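Local coordinates for protein putative phophotriesterase (Proteus mirabilis, PDB 3RHG) that probably hydrolyses ester bonds with a two-metal zinc site, as a member of the phosphotriesterase family of amidohydrolases, at residues Lys48-Asp53 with Cys66-Lys71; Thr96-Ile101 with Lys129-Arg134; Glu275-Leu280 with Ser318-Arg323. One frame throughout, in Å; residues are numbered along the deposited sequence.

Contact 1 (Lys48-Asp53 with Cys66-Lys71)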
ATOM      1  N   LYS A  48      10.211  19.204   1.256  1.00 33.72           N
ATOM      2  CA  LYS A  48      11.143  18.174   0.814  1.00 34.64           C
ATOM      3  C   LYS A  48      10.924  17.795  -0.641  1.00 33.58           C
ATOM      4  O   LYS A  48       9.808  17.880  -1.151  1.00 37.56           O
ATOM      5  CB  LYS A  48      11.058  16.930   1.702  1.00 35.83           C
ATOM      6  CG  LYS A  48      11.740  17.099   3.064  1.00 48.55           C
ATOM      7  CD  LYS A  48      11.752  15.789   3.841  1.00 50.51           C
ATOM      8  CE  LYS A  48      12.671  15.877   5.036  1.00 58.39           C
ATOM      9  NZ  LYS A  48      12.571  17.206   5.718  1.00 64.50           N
ATOM     10  N   LYS A  49      12.002  17.394  -1.303  1.00 34.94           N
ATOM     11  CA  LYS A  49      11.911  16.787  -2.619  1.00 31.46           C
ATOM     12  C   LYS A  49      11.356  15.377  -2.465  1.00 31.50           C
ATOM     13  O   LYS A  49      11.694  14.649  -1.524  1.00 32.91           O
ATOM     14  CB  LYS A  49      13.285  16.745  -3.305  1.00 38.75           C
ATOM     15  CG  LYS A  49      13.616  17.960  -4.177  1.00 46.11           C
ATOM     16  CD  LYS A  49      13.131  19.271  -3.555  1.00 51.34           C
ATOM     17  CE  LYS A  49      13.835  20.491  -4.149  1.00 62.04           C
ATOM     18  NZ  LYS A  49      13.264  20.914  -5.459  1.00 64.00           N
ATOM     19  N   VAL A  50      10.478  14.991  -3.371  1.00 29.99           N
ATOM     20  CA  VAL A  50       9.959  13.631  -3.338  1.00 26.14           C
ATOM     21  C   VAL A  50      11.077  12.609  -3.580  1.00 27.86           C
ATOM     22  O   VAL A  50      11.866  12.728  -4.533  1.00 30.26           O
ATOM     23  CB  VAL A  50       8.816  13.438  -4.355  1.00 25.30           C
ATOM     24  CG1 VAL A  50       8.331  11.978  -4.340  1.00 26.72           C
ATOM     25  CG2 VAL A  50       7.682  14.399  -4.030  1.00 27.77           C
ATOM     26  N   SER A  51      11.145  11.621  -2.684  1.00 28.68           N
ATOM     27  CA  SER A  51      12.050  10.483  -2.813  1.00 27.67           C
ATOM     28  C   SER A  51      11.461   9.298  -2.077  1.00 26.37           C
ATOM     29  O   SER A  51      10.471   9.435  -1.358  1.00 25.78           O
ATOM     30  CB  SER A  51      13.421  10.806  -2.219  1.00 31.48           C
ATOM     31  OG  SER A  51      13.342  10.775  -0.819  1.00 36.02           O
ATOM     32  N   ALA A  52      12.061   8.128  -2.268  1.00 25.79           N
ATOM     33  CA  ALA A  52      11.607   6.921  -1.583  1.00 27.69           C
ATOM     34  C   ALA A  52      11.539   7.125  -0.066  1.00 26.43           C
ATOM     35  O   ALA A  52      10.673   6.556   0.610  1.00 26.96           O
ATOM     36  CB  ALA A  52      12.519   5.757  -1.918  1.00 29.36           C
ATOM     37  N   ASP A  53      12.442   7.961   0.447  1.00 26.61           N
ATOM     38  CA  ASP A  53      12.599   8.185   1.885  1.00 25.45           C
ATOM     39  C   ASP A  53      11.418   8.884   2.571  1.00 27.39           C
ATOM     40  O   ASP A  53      11.342   8.907   3.806  1.00 30.08           O
ATOM     41  CB  ASP A  53      13.881   8.981   2.142  1.00 30.83           C
ATOM     42  CG  ASP A  53      15.097   8.311   1.556  1.00 40.78           C
ATOM     43  OD1 ASP A  53      15.818   7.638   2.324  1.00 46.52           O
ATOM     44  OD2 ASP A  53      15.315   8.439   0.323  1.00 44.22           O
ATOM     45  N   CYS A  66       5.060  20.400  -1.759  1.00 29.92           N
ATOM     46  CA  CYS A  66       5.128  21.229  -2.962  0.50 30.81           C
ATOM     47  C   CYS A  66       5.736  20.504  -4.164  1.00 28.76           C
ATOM     48  O   CYS A  66       5.211  20.562  -5.275  1.00 30.20           O
ATOM     49  CB  CYS A  66       5.923  22.504  -2.677  0.50 29.89           C
ATOM     50  SG  CYS A  66       5.220  23.513  -1.368  0.50 34.67           S
ATOM     51  N   ASP A  67       6.872  19.850  -3.948  1.00 30.25           N
ATOM     52  CA  ASP A  67       7.575  19.183  -5.045  1.00 29.22           C
ATOM     53  C   ASP A  67       6.691  18.107  -5.678  1.00 26.80           C
ATOM     54  O   ASP A  67       6.726  17.885  -6.901  1.00 27.66           O
ATOM     55  CB  ASP A  67       8.880  18.556  -4.557  1.00 30.58           C
ATOM     56  CG  ASP A  67       9.664  17.890  -5.676  1.00 30.30           C
ATOM     57  OD1 ASP A  67       9.945  18.565  -6.702  1.00 33.58           O
ATOM     58  OD2 ASP A  67      10.004  16.693  -5.531  1.00 31.62           O
ATOM     59  N   ASN A  68       5.899  17.429  -4.847  1.00 26.48           N
ATOM     60  CA  ASN A  68       5.017  16.354  -5.327  1.00 25.21           C
ATOM     61  C   ASN A  68       3.983  16.872  -6.316  1.00 24.32           C
ATOM     62  O   ASN A  68       3.539  16.140  -7.228  1.00 24.39           O
ATOM     63  CB  ASN A  68       4.301  15.725  -4.118  1.00 25.17           C
ATOM     64  CG  ASN A  68       3.778  14.343  -4.389  1.00 24.07           C
ATOM     65  OD1 ASN A  68       4.332  13.588  -5.197  1.00 22.49           O
ATOM     66  ND2 ASN A  68       2.721  13.982  -3.677  1.00 23.35           N
ATOM     67  N   MET A  69       3.637  18.146  -6.142  1.00 25.48           N
ATOM     68  CA  MET A  69       2.563  18.831  -6.854  1.00 25.36           C
ATOM     69  C   MET A  69       3.079  19.690  -8.013  1.00 29.35           C
ATOM     70  O   MET A  69       2.285  20.276  -8.749  1.00 30.42           O
ATOM     71  CB  MET A  69       1.831  19.760  -5.855  1.00 26.73           C
ATOM     72  CG  MET A  69       1.302  19.043  -4.616  1.00 26.96           C
ATOM     73  SD  MET A  69      -0.095  18.011  -5.061  1.00 29.89           S
ATOM     74  CE  MET A  69      -1.416  19.207  -4.867  1.00 33.76           C
ATOM     75  N   ASP A  70       4.403  19.766  -8.163  1.00 28.66           N
ATOM     76  CA  ASP A  70       5.033  20.707  -9.085  1.00 28.01           C
ATOM     77  C   ASP A  70       5.149  20.099 -10.471  1.00 28.47           C
ATOM     78  O   ASP A  70       4.847  18.908 -10.660  1.00 27.46           O
ATOM     79  CB  ASP A  70       6.417  21.081  -8.541  1.00 29.10           C
ATOM     80  CG  ASP A  70       6.933  22.422  -9.053  1.00 37.27           C
ATOM     81  OD1 ASP A  70       6.279  23.108  -9.874  1.00 33.93           O
ATOM     82  OD2 ASP A  70       8.030  22.797  -8.602  1.00 46.25           O
ATOM     83  N   LYS A  71       5.567  20.914 -11.439  1.00 29.76           N
ATOM     84  CA  LYS A  71       5.785  20.441 -12.811  1.00 25.86           C
ATOM     85  C   LYS A  71       6.736  19.233 -12.876  1.00 27.45           C
ATOM     86  O   LYS A  71       7.611  19.052 -12.007  1.00 28.88           O
ATOM     87  CB  LYS A  71       6.243  21.576 -13.734  1.00 36.58           C
ATOM     88  CG  LYS A  71       7.389  22.384 -13.201  1.00 40.43           C
ATOM     89  CD  LYS A  71       7.570  23.705 -13.978  1.00 46.17           C
ATOM     90  CE  LYS A  71       8.147  23.483 -15.356  1.00 47.35           C
ATOM     91  NZ  LYS A  71       8.705  24.770 -15.923  1.00 46.42           N
TER
HETATM   92  O   HOH W   1       8.400  20.113  -1.490  1.00 35.04           O
HETATM   93  O   HOH W   2      12.906  18.485  -7.531  1.00 79.02           O
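One carboxylate oxygen does most of the joining here: OD2 of D67 accepts the backbone N-H of V50 at 2.8 Å from V50 N, with an N-H...O angle of 166°. The donor arrives on the anti side of the carboxylate, 17° out of its plane. The group reaches that far because CG of D67 stands anti to its own backbone N (chi1 -178°), which carries OD2 across to the extended chain and sets it 3.5 Å from CA of K49. Two waters add bridges beside this direct bond. One donates to the carbonyl O of K48 and accepts from D67 N; the other donates to OD1 of D67 and accepts from NZ of K49, whose own separation from OD1, 4.3 Å, is too long for a salt bridge. Both segments belong to the long excursion between the first two strands, 19-24 and 89-94, of the (beta/alpha)8 barrel, the second of them including the short helix 66-69. OD1 also forms a salt bridge with K298, tying this excursion to the loop after the last barrel strand. Apolar contact is supplied by CG2 of V50, which lies 3.6 Å from CB of N68. The amide of N68 is turned to other partners, its ND2 donating to Q299 OE1 and P62 O. Farther along 48-53, A52 packs on A52 of the second subunit.

Contact 2 (Thr96-Ile101 with Lys129-Arg134); sequences TGSSSI and KFEGKR
E131 reaches from the end of helix 128-131 into the serine-rich turn at S98-S100. Its CB leaves the helix with CG beside the backbone N, and a second bend (chi2 -71°) folds the chain so that the carboxylate lies against the serines. CG passes 4.0 Å from OG of S100. CD lies 3.2 Å from that same OG, and there the carboxylate divides its work. OE2 takes two hydroxyl donors by different routes: S98 OG, 2.6 Å from OE2, uses the syn lone pair, whereas S100 OG, 2.8 Å from OE2, comes from above the carboxylate, 78° out of its plane. The backbone N of Y126 donates to OE2 as well, so three donors converge on one buried oxygen, which would probably favour the charged form. OE1 instead forms a salt bridge with NH1 of R134, whose hydrogen bond is weak in angle. The same NH1 makes a weak hydrogen bond to S98 OG, which lies at the edge of the guanidinium.

S98 is itself held in place: its OG accepts from S100 N at 3.0 Å, an ST turn. Beyond the polar group, CG2 of I101 sits over one face of the F130 ring in a CH-pi contact, 4.1 Å from the centroid and 26° off the normal. A water donating to both S100 O and F130 O spans the two backbones nearby.

The I101 side chain lies about 5 Å from those of the metal ligands H25 and E166. Within the (beta/alpha)8 barrel, the contact joins the loop after strand 89-94, ahead of helix 105-115, to helix 128-131 and the turn beyond it, which follow the adjacent parallel strand 118-123.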
ATOM      1  N   THR A  96      -4.400  15.251 -19.105  1.00 18.18           N
ATOM      2  CA  THR A  96      -4.327  16.611 -18.582  1.00 18.60           C
ATOM      3  C   THR A  96      -4.925  17.546 -19.627  1.00 16.81           C
ATOM      4  O   THR A  96      -4.214  18.034 -20.513  1.00 18.74           O
ATOM      5  CB  THR A  96      -2.857  17.006 -18.289  1.00 19.65           C
ATOM      6  OG1 THR A  96      -2.199  15.926 -17.602  1.00 19.44           O
ATOM      7  CG2 THR A  96      -2.794  18.275 -17.414  1.00 21.21           C
ATOM      8  N   GLY A  97      -6.239  17.778 -19.544  1.00 17.96           N
ATOM      9  CA  GLY A  97      -6.969  18.357 -20.674  1.00 18.04           C
ATOM     10  C   GLY A  97      -7.015  19.872 -20.696  1.00 16.41           C
ATOM     11  O   GLY A  97      -7.576  20.465 -21.625  1.00 18.71           O
ATOM     12  N   SER A  98      -6.447  20.506 -19.665  1.00 17.48           N
ATOM     13  CA  SER A  98      -6.652  21.934 -19.464  1.00 19.43           C
ATOM     14  C   SER A  98      -5.395  22.613 -18.960  1.00 17.36           C
ATOM     15  O   SER A  98      -4.582  22.005 -18.256  1.00 19.05           O
ATOM     16  CB  SER A  98      -7.752  22.146 -18.415  1.00 20.31           C
ATOM     17  OG  SER A  98      -7.952  23.534 -18.204  1.00 20.60           O
ATOM     18  N   SER A  99      -5.244  23.891 -19.297  1.00 18.82           N
ATOM     19  CA  SER A  99      -4.188  24.686 -18.690  1.00 20.48           C
ATOM     20  C   SER A  99      -4.370  24.785 -17.157  1.00 20.56           C
ATOM     21  O   SER A  99      -3.409  25.046 -16.421  1.00 23.39           O
ATOM     22  CB  SER A  99      -4.185  26.083 -19.317  1.00 21.77           C
ATOM     23  OG  SER A  99      -5.469  26.695 -19.162  1.00 25.31           O
ATOM     24  N   SER A 100      -5.595  24.595 -16.664  1.00 20.62           N
ATOM     25  CA  SER A 100      -5.832  24.766 -15.216  1.00 22.07           C
ATOM     26  C   SER A 100      -5.068  23.734 -14.388  1.00 23.27           C
ATOM     27  O   SER A 100      -4.835  23.946 -13.177  1.00 25.90           O
ATOM     28  CB  SER A 100      -7.314  24.655 -14.894  1.00 22.87           C
ATOM     29  OG  SER A 100      -7.722  23.287 -14.965  1.00 25.02           O
ATOM     30  N   ILE A 101      -4.692  22.616 -15.036  1.00 21.34           N
ATOM     31  CA  ILE A 101      -3.923  21.564 -14.369  1.00 20.23           C
ATOM     32  C   ILE A 101      -2.549  21.317 -15.037  1.00 20.57           C
ATOM     33  O   ILE A 101      -1.907  20.265 -14.862  1.00 21.11           O
ATOM     34  CB  ILE A 101      -4.742  20.259 -14.161  1.00 22.48           C
ATOM     35  CG1 ILE A 101      -5.556  19.890 -15.395  1.00 22.95           C
ATOM     36  CG2 ILE A 101      -5.688  20.439 -12.973  1.00 25.09           C
ATOM     37  CD1 ILE A 101      -6.077  18.431 -15.343  1.00 22.73           C
ATOM     38  N   LYS A 129     -13.211  23.804  -9.024  1.00 20.28           N
ATOM     39  CA  LYS A 129     -12.184  24.201  -8.068  1.00 22.95           C
ATOM     40  C   LYS A 129     -10.963  24.777  -8.795  1.00 19.73           C
ATOM     41  O   LYS A 129     -10.324  25.729  -8.314  1.00 24.48           O
ATOM     42  CB  LYS A 129     -11.766  23.003  -7.213  1.00 26.13           C
ATOM     43  CG  LYS A 129     -10.637  23.290  -6.251  1.00 28.67           C
ATOM     44  CD  LYS A 129     -10.326  22.084  -5.358  1.00 30.53           C
ATOM     45  CE  LYS A 129      -9.195  22.435  -4.402  1.00 41.57           C
ATOM     46  NZ  LYS A 129      -8.677  21.248  -3.647  1.00 46.01           N
ATOM     47  N   PHE A 130     -10.631  24.188  -9.953  1.00 19.98           N
ATOM     48  CA  PHE A 130      -9.477  24.623 -10.737  1.00 20.24           C
ATOM     49  C   PHE A 130      -9.868  25.606 -11.847  1.00 19.21           C
ATOM     50  O   PHE A 130      -9.106  26.531 -12.165  1.00 23.21           O
ATOM     51  CB  PHE A 130      -8.769  23.417 -11.384  1.00 20.83           C
ATOM     52  CG  PHE A 130      -8.012  22.573 -10.413  1.00 22.35           C
ATOM     53  CD1 PHE A 130      -6.645  22.744 -10.259  1.00 25.05           C
ATOM     54  CD2 PHE A 130      -8.665  21.602  -9.654  1.00 23.55           C
ATOM     55  CE1 PHE A 130      -5.925  21.963  -9.350  1.00 28.78           C
ATOM     56  CE2 PHE A 130      -7.971  20.833  -8.738  1.00 24.34           C
ATOM     57  CZ  PHE A 130      -6.597  20.993  -8.592  1.00 27.72           C
ATOM     58  N   GLU A 131     -11.044  25.401 -12.436  1.00 20.25           N
ATOM     59  CA  GLU A 131     -11.438  26.133 -13.648  1.00 18.20           C
ATOM     60  C   GLU A 131     -12.120  27.473 -13.347  1.00 18.72           C
ATOM     61  O   GLU A 131     -12.081  28.392 -14.159  1.00 19.98           O
ATOM     62  CB  GLU A 131     -12.345  25.275 -14.546  1.00 19.77           C
ATOM     63  CG  GLU A 131     -11.673  23.977 -15.074  1.00 20.22           C
ATOM     64  CD  GLU A 131     -10.591  24.238 -16.127  1.00 17.96           C
ATOM     65  OE1 GLU A 131     -10.356  25.415 -16.501  1.00 23.79           O
ATOM     66  OE2 GLU A 131      -9.962  23.255 -16.592  1.00 21.25           O
ATOM     67  N   GLY A 132     -12.774  27.560 -12.193  1.00 20.11           N
ATOM     68  CA  GLY A 132     -13.441  28.803 -11.852  1.00 20.81           C
ATOM     69  C   GLY A 132     -14.460  29.226 -12.890  1.00 21.84           C
ATOM     70  O   GLY A 132     -15.255  28.388 -13.392  1.00 22.67           O
ATOM     71  N   LYS A 133     -14.437  30.521 -13.214  1.00 22.47           N
ATOM     72  CA  LYS A 133     -15.371  31.114 -14.161  1.00 24.96           C
ATOM     73  C   LYS A 133     -15.249  30.554 -15.577  1.00 24.25           C
ATOM     74  O   LYS A 133     -16.124  30.801 -16.402  1.00 27.07           O
ATOM     75  CB  LYS A 133     -15.219  32.644 -14.221  1.00 27.21           C
ATOM     76  CG  LYS A 133     -15.382  33.362 -12.925  1.00 33.97           C
ATOM     77  CD  LYS A 133     -15.016  34.862 -13.139  1.00 41.63           C
ATOM     78  CE  LYS A 133     -15.194  35.722 -11.891  1.00 46.66           C
ATOM     79  NZ  LYS A 133     -16.635  35.997 -11.590  1.00 47.71           N
ATOM     80  N   ARG A 134     -14.167  29.845 -15.892  1.00 21.36           N
ATOM     81  CA  ARG A 134     -14.075  29.248 -17.228  1.00 20.95           C
ATOM     82  C   ARG A 134     -15.263  28.331 -17.527  1.00 24.04           C
ATOM     83  O   ARG A 134     -15.615  28.149 -18.685  1.00 28.59           O
ATOM     84  CB  ARG A 134     -12.765  28.478 -17.426  1.00 23.69           C
ATOM     85  CG  ARG A 134     -11.495  29.330 -17.358  1.00 26.71           C
ATOM     86  CD  ARG A 134     -10.270  28.445 -17.588  1.00 33.31           C
ATOM     87  NE  ARG A 134     -10.046  28.176 -19.010  1.00 36.02           N
ATOM     88  CZ  ARG A 134      -9.314  27.175 -19.491  1.00 28.62           C
ATOM     89  NH1 ARG A 134      -8.730  26.301 -18.682  1.00 28.11           N
ATOM     90  NH2 ARG A 134      -9.169  27.057 -20.797  1.00 33.00           N
TER
HETATM   91  O   HOH W   3      -7.114  24.917 -21.348  1.00 22.04           O
HETATM   92  O   HOH W   4      -6.183  26.379 -11.651  1.00 44.16           O

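Contact 3 (Glu275-Leu280 with Ser318-Arg323); sequences EAVATL and SLLAQR
Charge pairing links E275 to R323. R323 presents NE and NH2 side-on, one to each carboxylate oxygen: NE to OE1 of E275 at 2.9 Å and NH2 to OE2 of E275 at 3.1 Å. Both bonds are nearly straight, making a side-on bidentate pair in which the oxygens lie in the guanidinium plane while the carboxylate is tilted by 26°. NH1 of R323 pairs with E282, giving the arginine a second anionic partner. Although CB of E275 points away from the other helix, CG anti to the backbone N (chi1 -173°) and the bend at chi2 bring the carboxylate back to it.

Apolar contact lies alongside. CB of A278 is 3.6 Å above the guanidinium plane, over its centre, and 3.5 Å from CG of R323. CD2 of L320 meets CG1 of V277 at 4.1 Å, the two side chains crossing at about a right angle.

Within its own helix, T279 OG1 donates to E275 O, reaching that carbonyl from the opposite face to T279 N.

Helix 270-282 thus packs against the C-terminal end of helix 311-322, with V277 turned onto strand 249-252 and L320 also touching helix 327-333.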
ATOM      1  N   GLU A 275     -10.204  -8.222  -7.642  1.00 20.58           N
ATOM      2  CA  GLU A 275     -11.476  -8.902  -7.417  1.00 21.22           C
ATOM      3  C   GLU A 275     -12.655  -8.213  -8.127  1.00 22.13           C
ATOM      4  O   GLU A 275     -13.523  -8.879  -8.695  1.00 23.43           O
ATOM      5  CB  GLU A 275     -11.768  -9.026  -5.916  1.00 24.41           C
ATOM      6  CG  GLU A 275     -12.994  -9.887  -5.611  1.00 29.61           C
ATOM      7  CD  GLU A 275     -12.899 -11.313  -6.186  1.00 34.24           C
ATOM      8  OE1 GLU A 275     -11.793 -11.916  -6.199  1.00 32.34           O
ATOM      9  OE2 GLU A 275     -13.946 -11.839  -6.625  1.00 34.84           O
ATOM     10  N   ALA A 276     -12.686  -6.884  -8.104  1.00 21.56           N
ATOM     11  CA  ALA A 276     -13.758  -6.145  -8.761  1.00 21.22           C
ATOM     12  C   ALA A 276     -13.716  -6.419 -10.277  1.00 20.31           C
ATOM     13  O   ALA A 276     -14.737  -6.728 -10.884  1.00 20.26           O
ATOM     14  CB  ALA A 276     -13.621  -4.642  -8.498  1.00 24.68           C
ATOM     15  N   VAL A 277     -12.534  -6.279 -10.882  1.00 20.57           N
ATOM     16  CA  VAL A 277     -12.389  -6.475 -12.325  1.00 19.03           C
ATOM     17  C   VAL A 277     -12.656  -7.935 -12.708  1.00 21.66           C
ATOM     18  O   VAL A 277     -13.370  -8.213 -13.679  1.00 21.57           O
ATOM     19  CB  VAL A 277     -10.999  -5.992 -12.827  1.00 18.59           C
ATOM     20  CG1 VAL A 277     -10.710  -6.474 -14.258  1.00 21.24           C
ATOM     21  CG2 VAL A 277     -10.888  -4.456 -12.677  1.00 20.75           C
ATOM     22  N   ALA A 278     -12.118  -8.863 -11.926  1.00 19.39           N
ATOM     23  CA  ALA A 278     -12.329 -10.301 -12.209  1.00 20.09           C
ATOM     24  C   ALA A 278     -13.819 -10.597 -12.169  1.00 21.43           C
ATOM     25  O   ALA A 278     -14.342 -11.303 -13.032  1.00 22.25           O
ATOM     26  CB  ALA A 278     -11.588 -11.186 -11.191  1.00 23.28           C
ATOM     27  N   THR A 279     -14.512 -10.061 -11.160  1.00 21.02           N
ATOM     28  CA  THR A 279     -15.954 -10.320 -11.039  1.00 21.88           C
ATOM     29  C   THR A 279     -16.765  -9.748 -12.219  1.00 21.04           C
ATOM     30  O   THR A 279     -17.680 -10.407 -12.746  1.00 24.72           O
ATOM     31  CB  THR A 279     -16.489  -9.869  -9.668  1.00 23.14           C
ATOM     32  OG1 THR A 279     -15.800 -10.610  -8.649  1.00 27.55           O
ATOM     33  CG2 THR A 279     -18.000 -10.128  -9.542  1.00 27.47           C
ATOM     34  N   LEU A 280     -16.440  -8.534 -12.644  1.00 20.95           N
ATOM     35  CA  LEU A 280     -17.098  -7.965 -13.802  1.00 21.13           C
ATOM     36  C   LEU A 280     -16.863  -8.816 -15.048  1.00 21.00           C
ATOM     37  O   LEU A 280     -17.768  -8.993 -15.850  1.00 21.39           O
ATOM     38  CB  LEU A 280     -16.612  -6.529 -14.043  1.00 17.73           C
ATOM     39  CG  LEU A 280     -17.099  -5.488 -13.017  1.00 19.64           C
ATOM     40  CD1 LEU A 280     -16.525  -4.108 -13.381  1.00 22.72           C
ATOM     41  CD2 LEU A 280     -18.630  -5.424 -12.942  1.00 23.61           C
ATOM     42  N   SER A 318      -0.945 -10.201 -14.248  1.00 23.43           N
ATOM     43  CA  SER A 318      -0.506 -11.464 -13.607  1.00 25.02           C
ATOM     44  C   SER A 318      -1.432 -11.845 -12.467  1.00 23.78           C
ATOM     45  O   SER A 318      -1.765 -13.026 -12.279  1.00 26.20           O
ATOM     46  CB  SER A 318       0.921 -11.345 -13.050  1.00 27.66           C
ATOM     47  OG  SER A 318       1.855 -11.342 -14.096  1.00 33.07           O
ATOM     48  N   LEU A 319      -1.830 -10.847 -11.682  1.00 21.32           N
ATOM     49  CA  LEU A 319      -2.766 -11.088 -10.610  1.00 21.70           C
ATOM     50  C   LEU A 319      -4.114 -11.594 -11.129  1.00 20.72           C
ATOM     51  O   LEU A 319      -4.720 -12.476 -10.513  1.00 24.51           O
ATOM     52  CB  LEU A 319      -2.937  -9.828  -9.751  1.00 20.49           C
ATOM     53  CG  LEU A 319      -1.696  -9.421  -8.937  1.00 22.41           C
ATOM     54  CD1 LEU A 319      -1.966  -8.119  -8.123  1.00 24.00           C
ATOM     55  CD2 LEU A 319      -1.219 -10.569  -8.038  1.00 26.56           C
ATOM     56  N   LEU A 320      -4.591 -11.042 -12.248  1.00 21.38           N
ATOM     57  CA  LEU A 320      -5.831 -11.556 -12.855  1.00 21.33           C
ATOM     58  C   LEU A 320      -5.697 -13.004 -13.291  1.00 21.16           C
ATOM     59  O   LEU A 320      -6.643 -13.784 -13.157  1.00 25.68           O
ATOM     60  CB  LEU A 320      -6.281 -10.701 -14.046  1.00 21.87           C
ATOM     61  CG  LEU A 320      -6.795  -9.296 -13.768  1.00 21.22           C
ATOM     62  CD1 LEU A 320      -7.057  -8.551 -15.110  1.00 24.71           C
ATOM     63  CD2 LEU A 320      -8.060  -9.358 -12.887  1.00 24.91           C
ATOM     64  N   ALA A 321      -4.534 -13.356 -13.831  1.00 22.78           N
ATOM     65  CA  ALA A 321      -4.278 -14.726 -14.257  1.00 26.06           C
ATOM     66  C   ALA A 321      -4.333 -15.681 -13.059  1.00 28.56           C
ATOM     67  O   ALA A 321      -4.933 -16.758 -13.135  1.00 30.31           O
ATOM     68  CB  ALA A 321      -2.939 -14.804 -14.946  1.00 28.44           C
ATOM     69  N   GLN A 322      -3.713 -15.284 -11.949  1.00 25.90           N
ATOM     70  CA  GLN A 322      -3.725 -16.100 -10.733  1.00 26.97           C
ATOM     71  C   GLN A 322      -5.148 -16.252 -10.197  1.00 27.15           C
ATOM     72  O   GLN A 322      -5.512 -17.303  -9.635  1.00 28.96           O
ATOM     73  CB  GLN A 322      -2.791 -15.508  -9.674  1.00 26.70           C
ATOM     74  CG  GLN A 322      -2.727 -16.304  -8.394  1.00 30.77           C
ATOM     75  CD  GLN A 322      -2.131 -17.703  -8.596  1.00 36.04           C
ATOM     76  OE1 GLN A 322      -1.292 -17.912  -9.477  1.00 38.58           O
ATOM     77  NE2 GLN A 322      -2.562 -18.661  -7.775  1.00 39.95           N
ATOM     78  N   ARG A 323      -5.944 -15.201 -10.399  1.00 28.24           N
ATOM     79  CA  ARG A 323      -7.347 -15.162  -9.989  1.00 25.68           C
ATOM     80  C   ARG A 323      -8.234 -15.993 -10.945  1.00 27.43           C
ATOM     81  O   ARG A 323      -9.449 -16.119 -10.738  1.00 32.34           O
ATOM     82  CB  ARG A 323      -7.803 -13.695  -9.872  1.00 23.81           C
ATOM     83  CG  ARG A 323      -9.309 -13.444  -9.745  1.00 24.29           C
ATOM     84  CD  ARG A 323      -9.952 -14.161  -8.557  1.00 27.04           C
ATOM     85  NE  ARG A 323     -11.354 -13.746  -8.437  1.00 25.84           N
ATOM     86  CZ  ARG A 323     -12.330 -14.167  -9.235  1.00 24.32           C
ATOM     87  NH1 ARG A 323     -12.085 -15.058 -10.192  1.00 26.50           N
ATOM     88  NH2 ARG A 323     -13.565 -13.723  -9.061  1.00 29.10           N
TER

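Overall arrangement
The three contacts follow one another along the chain without touching. Contacts 1 and 2 lie nearer together, their nearest atoms about 7 Å apart, and both involve loops that follow barrel strands; contact 3 instead joins two outer helices, and it and contact 2 lie on opposite sides of the chain's centre. Contact 1 is at the surface, and the other two are partly buried. Their chemistry differs accordingly: water bridges and a backbone-to-carboxylate bond in contact 1, a carboxylate shared among hydroxyls in contact 2, and in contact 3 a bidentate ion pair, its guanidinium covered on one face by an alanine, beside an apolar contact. Contacts 1 and 3 both touch the second subunit, while contact 2 approaches the metal site.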